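Local coordinates for protein phosphoribosylamine--glycine ligase (Thermotoga maritima, PDB 1VKZ) that catalyses the ATP-dependent joining of glycine to 5-phospho-beta-D-ribosylamine, the step of de novo purine synthesis that yields glycinamide ribonucleotide, at residues A[70-75]-A[312-317]; A[218-223]-A[230-235]. One frame throughout, in Å; residues are numbered along the deposited sequence.

How the contacts relate
Two contacts with little polar chemistry across them illustrate how one protruding side chain can bring distant or neighbouring pieces of chain into packing contact. Contact 1 joins elements 237 residues apart in sequence, the loop leading into strand 73-74 of the N-terminal Rossmann-like sheet and the end of helix 303-315, through an aromatic ring beside a carboxylate. Contact 2 is nested inside the loop so closed: its segments, 218-223 and 230-235, lie at the adjoining ends of two neighbouring strands of one antiparallel sheet and meet through selenomethionine and leucine. Both are partly buried, contact 1 lying farther from the centre of the chain. They hold no element in common and sit on opposite sides of that centre, their centres about 32 Å apart.

Contact 1: residues A[70-75]-A[312-317]; sequences EEDIVI and EGYRGG
D72 and Y314 mark the nearest approach of the two backbones, the segment entering strand 73-74 passing the last turn of a helix with 7.4 Å between their CA atoms. Y314 points at the other segment, its CG anti to the backbone N (chi1 -178°), and its ring runs alongside the D72 side chain in the reverse direction. The carboxylate and ring planes are 31° apart: OD1 of D72 lies over one ring face, offset toward the rim, 3.3 Å from CD1 of Y314, and OD2 of D72 reaches back to CG of Y314 at 3.2 Å. This OD2 is buried here without a polar partner in the model. Farther out, the Y314 OH comes to 3.7 Å from the carbonyl O of E71, too long for a hydrogen bond. An alanine in place of Y314 would remove the ring packed against the D72 carboxylate, which would probably be freer to turn, with a gap opened between the helix end and the loop before strand 73-74. G316 ends the helix in a Schellman motif, and R267 bonds the Y314 carbonyl. E71 reaches H19 of strand 17-22, and the end of helix 303-315 packs on the loop leading into strand 73-74, an outermost strand of the parallel N-terminal sheet.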
# COMPACT_ATOMS: atom_id res chain seq x y z
N GLU A 70 -5.72 12.15 23.16
CA GLU A 70 -6.78 11.75 22.21
C GLU A 70 -7.06 12.86 21.21
O GLU A 70 -7.17 14.03 21.58
CB GLU A 70 -8.08 11.33 22.87
CG GLU A 70 -8.29 9.83 22.81
CD GLU A 70 -7.35 9.08 23.74
OE1 GLU A 70 -6.88 9.69 24.74
OE2 GLU A 70 -7.11 7.88 23.46
N GLU A 71 -7.26 12.44 19.98
CA GLU A 71 -6.89 13.16 18.74
C GLU A 71 -6.12 12.15 17.91
O GLU A 71 -5.45 11.31 18.44
CB GLU A 71 -6.02 14.39 18.97
CG GLU A 71 -4.51 14.23 18.96
CD GLU A 71 -3.87 15.51 19.52
OE1 GLU A 71 -4.62 16.32 20.10
OE2 GLU A 71 -2.63 15.70 19.42
N ASP A 72 -6.19 12.28 16.59
CA ASP A 72 -5.95 11.16 15.69
C ASP A 72 -4.50 10.83 15.43
O ASP A 72 -3.73 11.72 15.13
CB ASP A 72 -6.66 11.39 14.36
CG ASP A 72 -7.21 10.08 13.79
OD1 ASP A 72 -6.67 9.02 14.19
OD2 ASP A 72 -8.17 9.98 13.00
N ILE A 73 -4.16 9.53 15.48
CA ILE A 73 -2.87 9.01 14.95
C ILE A 73 -3.13 8.10 13.76
O ILE A 73 -3.82 7.08 13.90
CB ILE A 73 -2.08 8.15 15.99
CG1 ILE A 73 -2.05 8.81 17.35
CG2 ILE A 73 -0.64 7.85 15.50
CD1 ILE A 73 -1.37 10.10 17.37
N VAL A 74 -2.54 8.45 12.60
CA VAL A 74 -2.70 7.65 11.39
C VAL A 74 -1.43 6.87 11.11
O VAL A 74 -0.40 7.42 10.76
CB VAL A 74 -3.11 8.47 10.15
CG1 VAL A 74 -3.07 7.59 8.94
CG2 VAL A 74 -4.50 9.09 10.31
N ILE A 75 -1.50 5.56 11.29
CA ILE A 75 -0.37 4.73 10.93
C ILE A 75 -0.51 4.18 9.49
O ILE A 75 -1.60 3.75 9.10
CB ILE A 75 -0.26 3.64 11.91
CG1 ILE A 75 0.46 2.46 11.28
CG2 ILE A 75 -1.63 3.20 12.45
CD1 ILE A 75 1.87 2.78 10.88
N GLU A 312 -14.70 10.71 10.39
CA GLU A 312 -15.94 10.07 10.74
C GLU A 312 -15.73 8.65 11.19
O GLU A 312 -16.35 8.22 12.15
CB GLU A 312 -16.91 10.11 9.56
CG GLU A 312 -17.54 11.47 9.37
CD GLU A 312 -18.08 12.02 10.70
OE1 GLU A 312 -18.58 11.22 11.53
OE2 GLU A 312 -17.97 13.25 10.93
N GLY A 313 -14.87 7.92 10.50
CA GLY A 313 -14.52 6.58 10.90
C GLY A 313 -13.81 6.54 12.24
O GLY A 313 -14.20 5.79 13.14
N TYR A 314 -12.80 7.39 12.39
CA TYR A 314 -12.14 7.56 13.69
C TYR A 314 -13.09 7.92 14.80
O TYR A 314 -12.98 7.40 15.91
CB TYR A 314 -11.07 8.65 13.64
CG TYR A 314 -10.36 8.79 14.95
CD1 TYR A 314 -9.50 7.80 15.41
CD2 TYR A 314 -10.57 9.90 15.77
CE1 TYR A 314 -8.84 7.91 16.64
CE2 TYR A 314 -9.92 10.02 16.99
CZ TYR A 314 -9.05 9.02 17.42
OH TYR A 314 -8.41 9.13 18.62
N ARG A 315 -14.00 8.85 14.52
CA ARG A 315 -14.89 9.38 15.56
C ARG A 315 -16.04 8.42 15.89
O ARG A 315 -16.78 8.63 16.86
CB ARG A 315 -15.43 10.75 15.14
N GLY A 316 -16.19 7.36 15.11
CA GLY A 316 -17.30 6.43 15.30
C GLY A 316 -18.58 6.82 14.60
O GLY A 316 -19.61 6.18 14.78
N GLY A 317 -18.53 7.87 13.78
CA GLY A 317 -19.72 8.33 13.05
C GLY A 317 -19.88 7.71 11.68
O GLY A 317 -19.05 6.88 11.24

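Contact 2: residues A[218-223]-A[230-235]; sequences KRLMDG and GGMGSW
M232, a selenomethionine, meets R219 and L220 through two kinds of contact, one with backbone carbonyls and one with an apolar side chain. In the first, its CG lies 3.3 Å from the carbonyl O of R219, and its terminal CE is 3.7 Å from the carbonyl O of L220; both are van der Waals contacts of carbon against oxygen. The polar need of the R219 carbonyl is met elsewhere, by NH1 of R407. The apolar contact is made by branch CD1 of L220, which stands 4.0 Å from CE of M232 and 4.1 Å from its SE, the two side chains crossing at a slant. L220 starts out away from the other segment, and its CG, anti to the backbone N (chi1 -179°), brings the branched end back. M232 faces the opposing segment from the outset and is folded at chi2 -64° and chi3 -79°, a hooked shape that lays CE beside the leucine. Backbone hydrogen bonds link M232 with Y217 and L220 with P227. The corner at L220 packs against M232 just before strand 233-236 begins, a link between adjacent antiparallel strands at a sheet edge where 215-219 is outermost; both strands fall in the ATP-grasp range, and the sheet continues through 327-334 into strands of the C-domain range. The R219 side chain is about 7 Å from that of I159, a predicted ATP-binding residue.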
# COMPACT_ATOMS: atom_id res chain seq x y z
N LYS A 218 3.56 -1.78 -10.94
CA LYS A 218 4.48 -2.47 -10.03
C LYS A 218 5.90 -2.67 -10.56
O LYS A 218 6.85 -2.62 -9.80
CB LYS A 218 3.89 -3.84 -9.65
CG LYS A 218 2.89 -3.80 -8.47
CD LYS A 218 3.63 -3.87 -7.11
CE LYS A 218 4.41 -5.24 -6.90
NZ LYS A 218 3.58 -6.50 -6.98
N ARG A 219 6.03 -2.92 -11.86
CA ARG A 219 7.34 -3.14 -12.46
C ARG A 219 8.10 -1.86 -12.64
O ARG A 219 7.51 -0.81 -12.77
CB ARG A 219 7.20 -3.84 -13.82
CG ARG A 219 6.72 -5.28 -13.74
CD ARG A 219 7.75 -6.22 -13.21
NE ARG A 219 7.27 -7.60 -13.18
CZ ARG A 219 7.96 -8.62 -12.67
NH1 ARG A 219 9.17 -8.44 -12.15
NH2 ARG A 219 7.42 -9.83 -12.69
N LEU A 220 9.42 -1.95 -12.64
CA LEU A 220 10.29 -0.78 -12.70
C LEU A 220 10.29 -0.10 -14.07
O LEU A 220 10.52 1.10 -14.19
CB LEU A 220 11.71 -1.23 -12.39
CG LEU A 220 12.86 -0.22 -12.35
CD1 LEU A 220 12.74 0.69 -11.12
CD2 LEU A 220 14.15 -1.00 -12.36
N MSE A 221 10.05 -0.89 -15.12
CA MSE A 221 10.29 -0.45 -16.48
C MSE A 221 9.08 -0.58 -17.37
O MSE A 221 8.17 -1.36 -17.12
CB MSE A 221 11.43 -1.26 -17.08
CG MSE A 221 12.62 -1.41 -16.17
SE MSE A 221 14.06 -2.18 -17.15
CE MSE A 221 15.59 -1.72 -15.91
N ASP A 222 9.14 0.20 -18.45
CA ASP A 222 8.02 0.39 -19.34
C ASP A 222 7.70 -0.91 -20.01
O ASP A 222 8.60 -1.72 -20.22
CB ASP A 222 8.34 1.45 -20.40
CG ASP A 222 8.62 2.83 -19.80
OD1 ASP A 222 9.49 2.95 -18.92
OD2 ASP A 222 8.01 3.85 -20.16
N GLY A 223 6.44 -1.14 -20.31
CA GLY A 223 6.00 -2.42 -20.84
C GLY A 223 6.12 -3.47 -19.75
O GLY A 223 6.39 -4.64 -20.04
N GLY A 230 7.73 -1.28 -5.24
CA GLY A 230 6.60 -0.98 -4.38
C GLY A 230 5.59 -0.06 -5.04
O GLY A 230 4.58 0.29 -4.37
N GLY A 231 5.91 0.35 -6.30
CA GLY A 231 5.03 1.04 -7.26
C GLY A 231 5.65 2.21 -8.03
O GLY A 231 6.13 3.15 -7.43
N MSE A 232 5.60 2.18 -9.36
CA MSE A 232 6.24 3.22 -10.20
C MSE A 232 5.28 4.33 -10.72
O MSE A 232 5.68 5.28 -11.40
CB MSE A 232 6.99 2.59 -11.35
CG MSE A 232 8.20 1.83 -10.87
SE MSE A 232 9.53 3.03 -10.02
CE MSE A 232 10.43 3.84 -11.71
N GLY A 233 4.01 4.20 -10.39
CA GLY A 233 3.08 5.26 -10.63
C GLY A 233 1.69 4.70 -10.47
O GLY A 233 1.51 3.50 -10.27
N SER A 234 0.71 5.58 -10.57
CA SER A 234 -0.67 5.16 -10.62
C SER A 234 -1.51 6.27 -11.18
O SER A 234 -1.07 7.42 -11.34
CB SER A 234 -1.17 4.73 -9.25
OG SER A 234 -1.02 5.82 -8.38
N TRP A 235 -2.73 5.91 -11.53
CA TRP A 235 -3.66 6.91 -11.90
C TRP A 235 -5.02 6.48 -11.46
O TRP A 235 -5.22 5.33 -11.08
CB TRP A 235 -3.61 7.16 -13.38
CG TRP A 235 -4.04 6.02 -14.17
CD1 TRP A 235 -3.24 5.01 -14.71
CD2 TRP A 235 -5.36 5.74 -14.60
NE1 TRP A 235 -4.01 4.12 -15.42
CE2 TRP A 235 -5.32 4.54 -15.37
CE3 TRP A 235 -6.60 6.37 -14.41
CZ2 TRP A 235 -6.47 3.98 -15.94
CZ3 TRP A 235 -7.72 5.81 -14.98
CH2 TRP A 235 -7.65 4.64 -15.74